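Local coordinates for protein benzoylformate Decarboxylase (Polynucleobacter necessarius, PDB 4K9Q) that binds thiamine diphosphate and magnesium and probably decarboxylates benzoylformate to benzaldehyde and carbon dioxide, at residues V4-L12 / T30-F39; P119-P129 / Q148-P159. All blocks are in the same frame, centred on the assembly; numbering follows the deposited sequence.

Interaction 1. Residues V4-L12 / T30-F39; sequences VKEITFDLL and TFLKDFPSDF
F9 and K5, on the first helix of the N-terminal domain, pack against the end of helix 29-32 and the loop that follows it, a contact apolar at one end and polar at the other, toward the periphery of the chain. F9 CD1 lies 3.6 Å from F39 CZ and sits over one face of the F39 ring, the planes at 70°, a T-shaped (edge-to-face) pair. L12 supports the same ring from another direction, its CB 3.9 Å from F39 CZ and near the ring plane. F9 CE2 reaches F31 CE1 at 3.6 Å; these two rings lie almost parallel, at 23°, but offset so that only their rims meet. P36 CG adds a contact at 3.8 Å to F9 CD1. K5 starts with CG anti to the backbone N (chi1 -176°), which sends its chain past the carbonyls that end helix 29-32, CD 3.4 Å from T30 O. The last bonds then bend, and NZ makes a weak hydrogen bond to K33 O at 3.3 Å. K33 NZ forms a salt bridge with D34 OD2, and one water ties K5 NZ to that pair; the carboxylate would probably offset the two lysines. D34 OD1 is held by N473 of the second subunit. F9, F31 and F39 thus form an aromatic cluster, joining a flanking helix to a strand connection in the pyrimidine-binding type of domain found in thiamine diphosphate enzymes.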
loop_
_atom_site.group_PDB
_atom_site.type_symbol
_atom_site.label_atom_id
_atom_site.label_comp_id
_atom_site.label_asym_id
_atom_site.label_seq_id
_atom_site.Cartn_x
_atom_site.Cartn_y
_atom_site.Cartn_z
ATOM N N VAL A 4 5.574 15.162 -26.418
ATOM C CA VAL A 4 5.642 13.914 -25.671
ATOM C C VAL A 4 5.061 12.768 -26.510
ATOM O O VAL A 4 5.636 11.683 -26.590
ATOM C CB VAL A 4 4.866 14.038 -24.345
ATOM C CG1 VAL A 4 4.727 12.663 -23.669
ATOM C CG2 VAL A 4 5.513 15.075 -23.419
ATOM N N LYS A 5 3.926 13.011 -27.162
ATOM C CA LYS A 5 3.286 11.963 -27.951
ATOM C C LYS A 5 4.180 11.480 -29.105
ATOM O O LYS A 5 4.370 10.273 -29.291
ATOM C CB LYS A 5 1.918 12.420 -28.476
ATOM C CG LYS A 5 1.160 11.323 -29.232
ATOM C CD LYS A 5 -0.312 11.671 -29.418
ATOM C CE LYS A 5 -0.515 12.848 -30.362
ATOM N NZ LYS A 5 -0.234 12.502 -31.782
ATOM N N GLU A 6 4.741 12.415 -29.867
ATOM C CA GLU A 6 5.566 12.017 -31.005
ATOM C C GLU A 6 6.787 11.207 -30.551
ATOM O O GLU A 6 7.114 10.179 -31.139
ATOM C CB GLU A 6 5.998 13.223 -31.849
ATOM C CG GLU A 6 6.642 12.796 -33.158
ATOM C CD GLU A 6 6.941 13.952 -34.095
ATOM O OE1 GLU A 6 6.536 15.094 -33.797
ATOM O OE2 GLU A 6 7.590 13.709 -35.133
ATOM N N ILE A 7 7.448 11.671 -29.495
ATOM C CA ILE A 7 8.620 10.980 -28.961
ATOM C C ILE A 7 8.275 9.590 -28.422
ATOM O O ILE A 7 9.021 8.631 -28.610
ATOM C CB ILE A 7 9.285 11.828 -27.875
ATOM C CG1 ILE A 7 9.765 13.145 -28.498
ATOM C CG2 ILE A 7 10.425 11.062 -27.197
ATOM C CD1 ILE A 7 10.144 14.202 -27.482
ATOM N N THR A 8 7.132 9.490 -27.750
ATOM C CA THR A 8 6.705 8.223 -27.168
ATOM C C THR A 8 6.373 7.195 -28.249
ATOM O O THR A 8 6.786 6.033 -28.166
ATOM C CB THR A 8 5.493 8.432 -26.236
ATOM O OG1 THR A 8 5.859 9.324 -25.173
ATOM C CG2 THR A 8 5.028 7.102 -25.650
ATOM N N PHE A 9 5.623 7.608 -29.267
ATOM C CA PHE A 9 5.297 6.678 -30.335
ATOM C C PHE A 9 6.561 6.251 -31.087
ATOM O O PHE A 9 6.693 5.081 -31.471
ATOM C CB PHE A 9 4.218 7.244 -31.265
ATOM C CG PHE A 9 2.822 6.994 -30.773
ATOM C CD1 PHE A 9 2.146 5.838 -31.132
ATOM C CD2 PHE A 9 2.192 7.899 -29.934
ATOM C CE1 PHE A 9 0.858 5.595 -30.666
ATOM C CE2 PHE A 9 0.909 7.661 -29.465
ATOM C CZ PHE A 9 0.244 6.508 -29.832
ATOM N N ASP A 10 7.508 7.173 -31.249
ATOM C CA ASP A 10 8.789 6.816 -31.864
ATOM C C ASP A 10 9.566 5.782 -31.035
ATOM O O ASP A 10 10.169 4.858 -31.585
ATOM C CB ASP A 10 9.645 8.050 -32.130
ATOM C CG ASP A 10 9.358 8.683 -33.489
ATOM O OD1 ASP A 10 8.709 8.037 -34.346
ATOM O OD2 ASP A 10 9.803 9.829 -33.698
ATOM N N LEU A 11 9.546 5.931 -29.713
ATOM C CA LEU A 11 10.132 4.917 -28.837
ATOM C C LEU A 11 9.451 3.563 -29.031
ATOM O O LEU A 11 10.110 2.529 -29.150
ATOM C CB LEU A 11 10.050 5.350 -27.366
ATOM C CG LEU A 11 10.458 4.284 -26.344
ATOM C CD1 LEU A 11 11.949 3.983 -26.451
ATOM C CD2 LEU A 11 10.114 4.739 -24.940
ATOM N N LEU A 12 8.124 3.570 -29.067
ATOM C CA LEU A 12 7.377 2.333 -29.197
ATOM C C LEU A 12 7.708 1.648 -30.519
ATOM O O LEU A 12 7.805 0.429 -30.581
ATOM C CB LEU A 12 5.876 2.598 -29.037
ATOM C CG LEU A 12 5.471 2.995 -27.612
ATOM C CD1 LEU A 12 4.002 3.386 -27.562
ATOM C CD2 LEU A 12 5.777 1.869 -26.614
ATOM N N THR A 30 -6.235 12.382 -25.898
ATOM C CA THR A 30 -5.012 13.087 -26.272
ATOM C C THR A 30 -3.870 12.119 -26.615
ATOM O O THR A 30 -2.984 12.441 -27.406
ATOM C CB THR A 30 -4.578 14.069 -25.172
ATOM O OG1 THR A 30 -4.604 13.403 -23.904
ATOM C CG2 THR A 30 -5.545 15.245 -25.120
ATOM N N PHE A 31 -3.897 10.935 -26.011
ATOM C CA PHE A 31 -2.951 9.877 -26.367
ATOM C C PHE A 31 -3.281 9.280 -27.737
ATOM O O PHE A 31 -2.388 8.972 -28.530
ATOM C CB PHE A 31 -2.973 8.778 -25.298
ATOM C CG PHE A 31 -2.194 7.550 -25.670
ATOM C CD1 PHE A 31 -0.819 7.605 -25.834
ATOM C CD2 PHE A 31 -2.842 6.329 -25.847
ATOM C CE1 PHE A 31 -0.096 6.473 -26.168
ATOM C CE2 PHE A 31 -2.124 5.180 -26.181
ATOM C CZ PHE A 31 -0.752 5.252 -26.347
ATOM N N LEU A 32 -4.575 9.136 -28.017
ATOM C CA LEU A 32 -5.036 8.451 -29.220
ATOM C C LEU A 32 -5.255 9.371 -30.419
ATOM O O LEU A 32 -5.504 8.899 -31.519
ATOM C CB LEU A 32 -6.338 7.707 -28.922
ATOM C CG LEU A 32 -6.253 6.616 -27.848
ATOM C CD1 LEU A 32 -7.639 6.098 -27.550
ATOM C CD2 LEU A 32 -5.337 5.471 -28.276
ATOM N N LYS A 33 -5.168 10.679 -30.205
ATOM C CA LYS A 33 -5.303 11.644 -31.289
ATOM C C LYS A 33 -4.379 11.305 -32.460
ATOM O O LYS A 33 -3.198 11.018 -32.260
ATOM C CB LYS A 33 -4.993 13.045 -30.750
ATOM C CG LYS A 33 -4.848 14.122 -31.814
ATOM C CD LYS A 33 -4.607 15.472 -31.147
ATOM C CE LYS A 33 -4.323 16.559 -32.161
ATOM N NZ LYS A 33 -3.035 16.323 -32.864
ATOM N N ASP A 34 -4.923 11.345 -33.676
ATOM C CA ASP A 34 -4.166 11.031 -34.886
ATOM C C ASP A 34 -3.411 9.708 -34.755
ATOM O O ASP A 34 -2.248 9.602 -35.135
ATOM C CB ASP A 34 -3.187 12.160 -35.211
ATOM C CG ASP A 34 -3.888 13.448 -35.608
ATOM O OD1 ASP A 34 -4.936 13.370 -36.282
ATOM O OD2 ASP A 34 -3.391 14.535 -35.242
ATOM N N PHE A 35 -4.080 8.700 -34.207
ATOM C CA PHE A 35 -3.462 7.398 -34.020
ATOM C C PHE A 35 -2.780 6.973 -35.322
ATOM O O PHE A 35 -3.394 7.011 -36.388
ATOM C CB PHE A 35 -4.507 6.371 -33.591
ATOM C CG PHE A 35 -3.910 5.125 -33.007
ATOM C CD1 PHE A 35 -3.760 3.985 -33.778
ATOM C CD2 PHE A 35 -3.475 5.108 -31.693
ATOM C CE1 PHE A 35 -3.200 2.838 -33.239
ATOM C CE2 PHE A 35 -2.908 3.970 -31.151
ATOM C CZ PHE A 35 -2.772 2.836 -31.927
ATOM N N PRO A 36 -1.488 6.614 -35.250
ATOM C CA PRO A 36 -0.758 6.416 -36.508
ATOM C C PRO A 36 -1.092 5.107 -37.200
ATOM O O PRO A 36 -1.428 4.110 -36.555
ATOM C CB PRO A 36 0.712 6.445 -36.077
ATOM C CG PRO A 36 0.705 6.088 -34.638
ATOM C CD PRO A 36 -0.603 6.583 -34.074
ATOM N N SER A 37 -0.990 5.128 -38.524
ATOM C CA SER A 37 -1.399 4.011 -39.361
ATOM C C SER A 37 -0.492 2.799 -39.242
ATOM O O SER A 37 -0.884 1.687 -39.617
ATOM C CB SER A 37 -1.461 4.465 -40.824
ATOM O OG SER A 37 -0.270 5.150 -41.168
ATOM N N ASP A 38 0.719 2.994 -38.729
ATOM C CA ASP A 38 1.615 1.857 -38.557
ATOM C C ASP A 38 1.459 1.184 -37.192
ATOM O O ASP A 38 2.167 0.233 -36.886
ATOM C CB ASP A 38 3.075 2.223 -38.851
ATOM C CG ASP A 38 3.622 3.304 -37.934
ATOM O OD1 ASP A 38 2.856 4.163 -37.450
ATOM O OD2 ASP A 38 4.848 3.303 -37.718
ATOM N N PHE A 39 0.534 1.691 -36.381
ATOM C CA PHE A 39 0.149 1.007 -35.147
ATOM C C PHE A 39 -1.232 0.411 -35.378
ATOM O O PHE A 39 -1.942 0.823 -36.298
ATOM C CB PHE A 39 0.091 1.987 -33.978
ATOM C CG PHE A 39 1.437 2.335 -33.404
ATOM C CD1 PHE A 39 2.407 2.943 -34.190
ATOM C CD2 PHE A 39 1.726 2.069 -32.071
ATOM C CE1 PHE A 39 3.637 3.253 -33.662
ATOM C CE2 PHE A 39 2.947 2.382 -31.538
ATOM C CZ PHE A 39 3.910 2.977 -32.333
HETATM O O HOH W 1 -1.123 14.594 -33.676
#

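Interaction 2. Residues P119-P129 / Q148-P159; sequences PKPWVKWSYEP and QQPQGPVFLSLP
K124 reaches across to P153 and P150 where the parallel pairing of strands 126-127 and 154-159 begins. From CB, which lies 4.1 Å from V154 CG1, the lysine runs beside the opposite backbone: CG passes near P153 O, and CD comes 3.6 Å from G152 N, a close passage beside a residue with no side chain. The chain turns at chi3 (64°), bringing CE to 3.4 Å from P150 O and NZ to 2.7 Å from the same oxygen. This hydrogen bond arrives from above the carbonyl plane, 42° out of it. NZ also donates to T145 O and to a water that donates onward to Q149 O. With an alanine here, P150 O and T145 O are likely to lose their shared lysine donor, and a gap to open beside G152. Backbone bonds follow: K124 N to P153 O, F155 N to W125 O, Y127 N to F155 O and S157 N to Y127 O. L156 CD2 meets W125 CZ3 at 3.8 Å, whereas F155, on the sheet face that carries S126, turns its CD2 to P119 CG at 3.7 Å. At the far end S157 OG gives a short hydrogen bond, 2.5 Å, to the anti lone pair of E128 OE1, which Q98 NE2 also reaches. P129 can offer S157 O no N-H, and its CD packs against that oxygen at 3.3 Å. The chemistry implies a pairing held mainly by backbone bonds, bounded by an ammonium group among carbonyls at one end and a proline at the other.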
loop_
_atom_site.group_PDB
_atom_site.type_symbol
_atom_site.label_atom_id
_atom_site.label_comp_id
_atom_site.label_asym_id
_atom_site.label_seq_id
_atom_site.Cartn_x
_atom_site.Cartn_y
_atom_site.Cartn_z
ATOM N N PRO A 119 -3.583 -0.921 -8.767
ATOM C CA PRO A 119 -3.294 -2.245 -9.355
ATOM C C PRO A 119 -2.472 -3.178 -8.456
ATOM O O PRO A 119 -2.352 -4.359 -8.777
ATOM C CB PRO A 119 -2.501 -1.895 -10.616
ATOM C CG PRO A 119 -1.816 -0.612 -10.265
ATOM C CD PRO A 119 -2.749 0.141 -9.363
ATOM N N LYS A 120 -1.910 -2.660 -7.362
ATOM C CA LYS A 120 -1.209 -3.507 -6.394
ATOM C C LYS A 120 -2.200 -4.513 -5.784
ATOM O O LYS A 120 -3.345 -4.157 -5.477
ATOM C CB LYS A 120 -0.582 -2.649 -5.285
ATOM C CG LYS A 120 0.538 -1.707 -5.756
ATOM C CD LYS A 120 1.073 -0.898 -4.573
ATOM C CE LYS A 120 2.170 0.075 -4.993
ATOM N NZ LYS A 120 3.481 -0.613 -5.167
ATOM N N PRO A 121 -1.759 -5.759 -5.555
ATOM C CA PRO A 121 -0.388 -6.271 -5.677
ATOM C C PRO A 121 -0.127 -6.986 -7.001
ATOM O O PRO A 121 0.668 -7.927 -7.026
ATOM C CB PRO A 121 -0.335 -7.305 -4.550
ATOM C CG PRO A 121 -1.732 -7.888 -4.566
ATOM C CD PRO A 121 -2.647 -6.727 -4.884
ATOM N N TRP A 122 -0.776 -6.563 -8.078
ATOM C CA TRP A 122 -0.753 -7.353 -9.307
ATOM C C TRP A 122 -0.001 -6.739 -10.486
ATOM O O TRP A 122 -0.306 -7.027 -11.642
ATOM C CB TRP A 122 -2.176 -7.738 -9.699
ATOM C CG TRP A 122 -2.836 -8.538 -8.611
ATOM C CD1 TRP A 122 -3.852 -8.139 -7.792
ATOM C CD2 TRP A 122 -2.491 -9.868 -8.208
ATOM N NE1 TRP A 122 -4.176 -9.150 -6.915
ATOM C CE2 TRP A 122 -3.350 -10.219 -7.147
ATOM C CE3 TRP A 122 -1.536 -10.793 -8.643
ATOM C CZ2 TRP A 122 -3.299 -11.471 -6.523
ATOM C CZ3 TRP A 122 -1.476 -12.032 -8.018
ATOM C CH2 TRP A 122 -2.358 -12.359 -6.975
ATOM N N VAL A 123 1.005 -5.923 -10.180
ATOM C CA VAL A 123 1.928 -5.420 -11.196
ATOM C C VAL A 123 3.360 -5.435 -10.658
ATOM O O VAL A 123 3.587 -5.386 -9.447
ATOM C CB VAL A 123 1.563 -3.996 -11.679
ATOM C CG1 VAL A 123 0.282 -4.031 -12.499
ATOM C CG2 VAL A 123 1.416 -3.032 -10.505
ATOM N N LYS A 124 4.327 -5.506 -11.563
ATOM C CA LYS A 124 5.734 -5.466 -11.163
ATOM C C LYS A 124 6.171 -4.051 -10.773
ATOM O O LYS A 124 7.143 -3.867 -10.022
ATOM C CB LYS A 124 6.622 -5.994 -12.289
ATOM C CG LYS A 124 6.410 -7.473 -12.597
ATOM C CD LYS A 124 7.366 -7.945 -13.674
ATOM C CE LYS A 124 8.826 -7.867 -13.214
ATOM N NZ LYS A 124 9.733 -8.481 -14.219
ATOM N N TRP A 125 5.437 -3.065 -11.275
ATOM C CA TRP A 125 5.766 -1.661 -11.098
ATOM C C TRP A 125 4.532 -0.849 -11.456
ATOM O O TRP A 125 3.810 -1.188 -12.398
ATOM C CB TRP A 125 6.928 -1.267 -12.011
ATOM C CG TRP A 125 7.420 0.167 -11.848
ATOM C CD1 TRP A 125 7.806 0.783 -10.691
ATOM C CD2 TRP A 125 7.604 1.131 -12.896
ATOM N NE1 TRP A 125 8.204 2.079 -10.954
ATOM C CE2 TRP A 125 8.095 2.315 -12.298
ATOM C CE3 TRP A 125 7.389 1.110 -14.278
ATOM C CZ2 TRP A 125 8.370 3.469 -13.035
ATOM C CZ3 TRP A 125 7.671 2.252 -15.010
ATOM C CH2 TRP A 125 8.159 3.416 -14.386
ATOM N N SER A 126 4.298 0.218 -10.703
ATOM C CA SER A 126 3.197 1.128 -10.996
ATOM C C SER A 126 3.680 2.552 -10.767
ATOM O O SER A 126 4.361 2.853 -9.784
ATOM C CB SER A 126 1.979 0.812 -10.125
ATOM O OG SER A 126 2.306 0.910 -8.755
ATOM N N TYR A 127 3.340 3.439 -11.694
ATOM C CA TYR A 127 3.965 4.761 -11.693
ATOM C C TYR A 127 3.114 5.823 -12.366
ATOM O O TYR A 127 2.424 5.551 -13.347
ATOM C CB TYR A 127 5.293 4.656 -12.441
ATOM C CG TYR A 127 6.304 5.747 -12.196
ATOM C CD1 TYR A 127 6.882 5.917 -10.943
ATOM C CD2 TYR A 127 6.735 6.559 -13.236
ATOM C CE1 TYR A 127 7.842 6.898 -10.728
ATOM C CE2 TYR A 127 7.690 7.538 -13.031
ATOM C CZ TYR A 127 8.238 7.705 -11.777
ATOM O OH TYR A 127 9.191 8.681 -11.576
ATOM N N GLU A 128 3.204 7.044 -11.855
ATOM C CA GLU A 128 2.615 8.214 -12.505
ATOM C C GLU A 128 3.741 9.234 -12.693
ATOM O O GLU A 128 4.210 9.810 -11.713
ATOM C CB GLU A 128 1.503 8.785 -11.626
ATOM C CG GLU A 128 0.666 9.905 -12.249
ATOM C CD GLU A 128 -0.626 10.162 -11.466
ATOM O OE1 GLU A 128 -1.657 9.539 -11.797
ATOM O OE2 GLU A 128 -0.615 10.980 -10.515
ATOM N N PRO A 129 4.202 9.442 -13.944
ATOM C CA PRO A 129 5.402 10.276 -14.156
ATOM C C PRO A 129 5.326 11.648 -13.476
ATOM O O PRO A 129 4.264 12.278 -13.426
ATOM C CB PRO A 129 5.450 10.429 -15.685
ATOM C CG PRO A 129 4.846 9.142 -16.176
ATOM C CD PRO A 129 3.701 8.880 -15.212
ATOM N N GLN A 148 12.157 -8.117 -18.213
ATOM C CA GLN A 148 13.129 -8.870 -17.428
ATOM C C GLN A 148 12.457 -9.987 -16.644
ATOM O O GLN A 148 11.327 -9.851 -16.170
ATOM C CB GLN A 148 13.910 -7.935 -16.501
ATOM C CG GLN A 148 14.688 -6.905 -17.291
ATOM C CD GLN A 148 15.468 -5.941 -16.426
ATOM O OE1 GLN A 148 16.598 -5.580 -16.760
ATOM N NE2 GLN A 148 14.877 -5.511 -15.311
ATOM N N GLN A 149 13.152 -11.109 -16.539
ATOM C CA GLN A 149 12.601 -12.293 -15.890
ATOM C C GLN A 149 12.499 -12.056 -14.383
ATOM O O GLN A 149 13.379 -11.425 -13.797
ATOM C CB GLN A 149 13.535 -13.464 -16.179
ATOM C CG GLN A 149 12.890 -14.814 -16.160
ATOM C CD GLN A 149 13.715 -15.832 -16.909
ATOM O OE1 GLN A 149 14.830 -16.157 -16.503
ATOM N NE2 GLN A 149 13.176 -16.336 -18.021
ATOM N N PRO A 150 11.415 -12.534 -13.741
ATOM C CA PRO A 150 10.227 -13.179 -14.302
ATOM C C PRO A 150 9.342 -12.102 -14.915
ATOM O O PRO A 150 9.032 -11.104 -14.256
ATOM C CB PRO A 150 9.549 -13.786 -13.069
ATOM C CG PRO A 150 9.918 -12.874 -11.954
ATOM C CD PRO A 150 11.323 -12.388 -12.271
ATOM N N GLN A 151 8.953 -12.284 -16.172
ATOM C CA GLN A 151 8.195 -11.253 -16.863
ATOM C C GLN A 151 6.807 -11.038 -16.240
ATOM O O GLN A 151 6.276 -11.903 -15.533
ATOM C CB GLN A 151 8.105 -11.564 -18.360
ATOM C CG GLN A 151 9.477 -11.692 -19.030
ATOM C CD GLN A 151 9.373 -11.921 -20.528
ATOM O OE1 GLN A 151 8.429 -12.555 -21.009
ATOM N NE2 GLN A 151 10.349 -11.407 -21.278
ATOM N N GLY A 152 6.230 -9.871 -16.487
ATOM C CA GLY A 152 4.942 -9.550 -15.899
ATOM C C GLY A 152 4.492 -8.144 -16.210
ATOM O O GLY A 152 5.257 -7.350 -16.762
ATOM N N PRO A 153 3.233 -7.825 -15.875
ATOM C CA PRO A 153 2.650 -6.542 -16.271
ATOM C C PRO A 153 3.094 -5.380 -15.393
ATOM O O PRO A 153 3.440 -5.556 -14.220
ATOM C CB PRO A 153 1.140 -6.781 -16.110
ATOM C CG PRO A 153 1.047 -7.800 -15.030
ATOM C CD PRO A 153 2.246 -8.708 -15.223
ATOM N N VAL A 154 3.080 -4.193 -15.983
ATOM C CA VAL A 154 3.389 -2.950 -15.282
ATOM C C VAL A 154 2.286 -1.930 -15.585
ATOM O O VAL A 154 1.515 -2.096 -16.539
ATOM C CB VAL A 154 4.750 -2.382 -15.721
ATOM C CG1 VAL A 154 5.875 -3.342 -15.365
ATOM C CG2 VAL A 154 4.748 -2.119 -17.219
ATOM N N PHE A 155 2.199 -0.881 -14.765
ATOM C CA PHE A 155 1.116 0.090 -14.909
ATOM C C PHE A 155 1.637 1.521 -14.924
ATOM O O PHE A 155 2.403 1.917 -14.037
ATOM C CB PHE A 155 0.096 -0.058 -13.776
ATOM C CG PHE A 155 -0.949 1.025 -13.763
ATOM C CD1 PHE A 155 -1.919 1.075 -14.757
ATOM C CD2 PHE A 155 -0.954 2.006 -12.781
ATOM C CE1 PHE A 155 -2.890 2.075 -14.765
ATOM C CE2 PHE A 155 -1.934 3.010 -12.784
ATOM C CZ PHE A 155 -2.888 3.049 -13.785
ATOM N N LEU A 156 1.219 2.288 -15.936
ATOM C CA LEU A 156 1.494 3.729 -15.995
ATOM C C LEU A 156 0.191 4.522 -15.997
ATOM O O LEU A 156 -0.720 4.224 -16.778
ATOM C CB LEU A 156 2.265 4.083 -17.272
ATOM C CG LEU A 156 3.661 3.486 -17.453
ATOM C CD1 LEU A 156 4.216 3.889 -18.813
ATOM C CD2 LEU A 156 4.575 3.951 -16.330
ATOM N N SER A 157 0.119 5.527 -15.131
ATOM C CA SER A 157 -0.979 6.472 -15.072
ATOM C C SER A 157 -0.504 7.755 -15.740
ATOM O O SER A 157 0.487 8.351 -15.310
ATOM C CB SER A 157 -1.338 6.735 -13.606
ATOM O OG SER A 157 -2.311 7.753 -13.494
ATOM N N LEU A 158 -1.217 8.188 -16.777
ATOM C CA LEU A 158 -0.726 9.224 -17.683
ATOM C C LEU A 158 -1.690 10.414 -17.800
ATOM O O LEU A 158 -2.692 10.348 -18.504
ATOM C CB LEU A 158 -0.446 8.591 -19.057
ATOM C CG LEU A 158 0.590 7.448 -18.971
ATOM C CD1 LEU A 158 0.530 6.537 -20.155
ATOM C CD2 LEU A 158 1.996 7.992 -18.778
ATOM N N PRO A 159 -1.397 11.509 -17.090
ATOM C CA PRO A 159 -2.263 12.699 -17.160
ATOM C C PRO A 159 -2.481 13.189 -18.600
ATOM O O PRO A 159 -1.530 13.283 -19.367
ATOM C CB PRO A 159 -1.489 13.734 -16.339
ATOM C CG PRO A 159 -0.748 12.905 -15.327
ATOM C CD PRO A 159 -0.339 11.651 -16.069
HETATM O O HOH W 2 12.246 -8.817 -12.920
#

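Both interactions belong to the N-terminal domain, but only interaction 2 lies within its parallel sheet. Interaction 2 is the more deeply buried: it sets strand 154-159 beside the outermost strand 126-127, within a beta-alpha-beta unit whose crossover is helix 135-147. Interaction 1 is only partly buried and joins a flanking helix to the connection leading into strand 40-43, against strand 66-69. Helix 135-147 touches both, through T8 in the first and V154 in the second. Place and chemistry go together: aromatic rings and a polar end bridged by a water in interaction 1, directional backbone hydrogen bonds in interaction 2. Each also touches the second subunit.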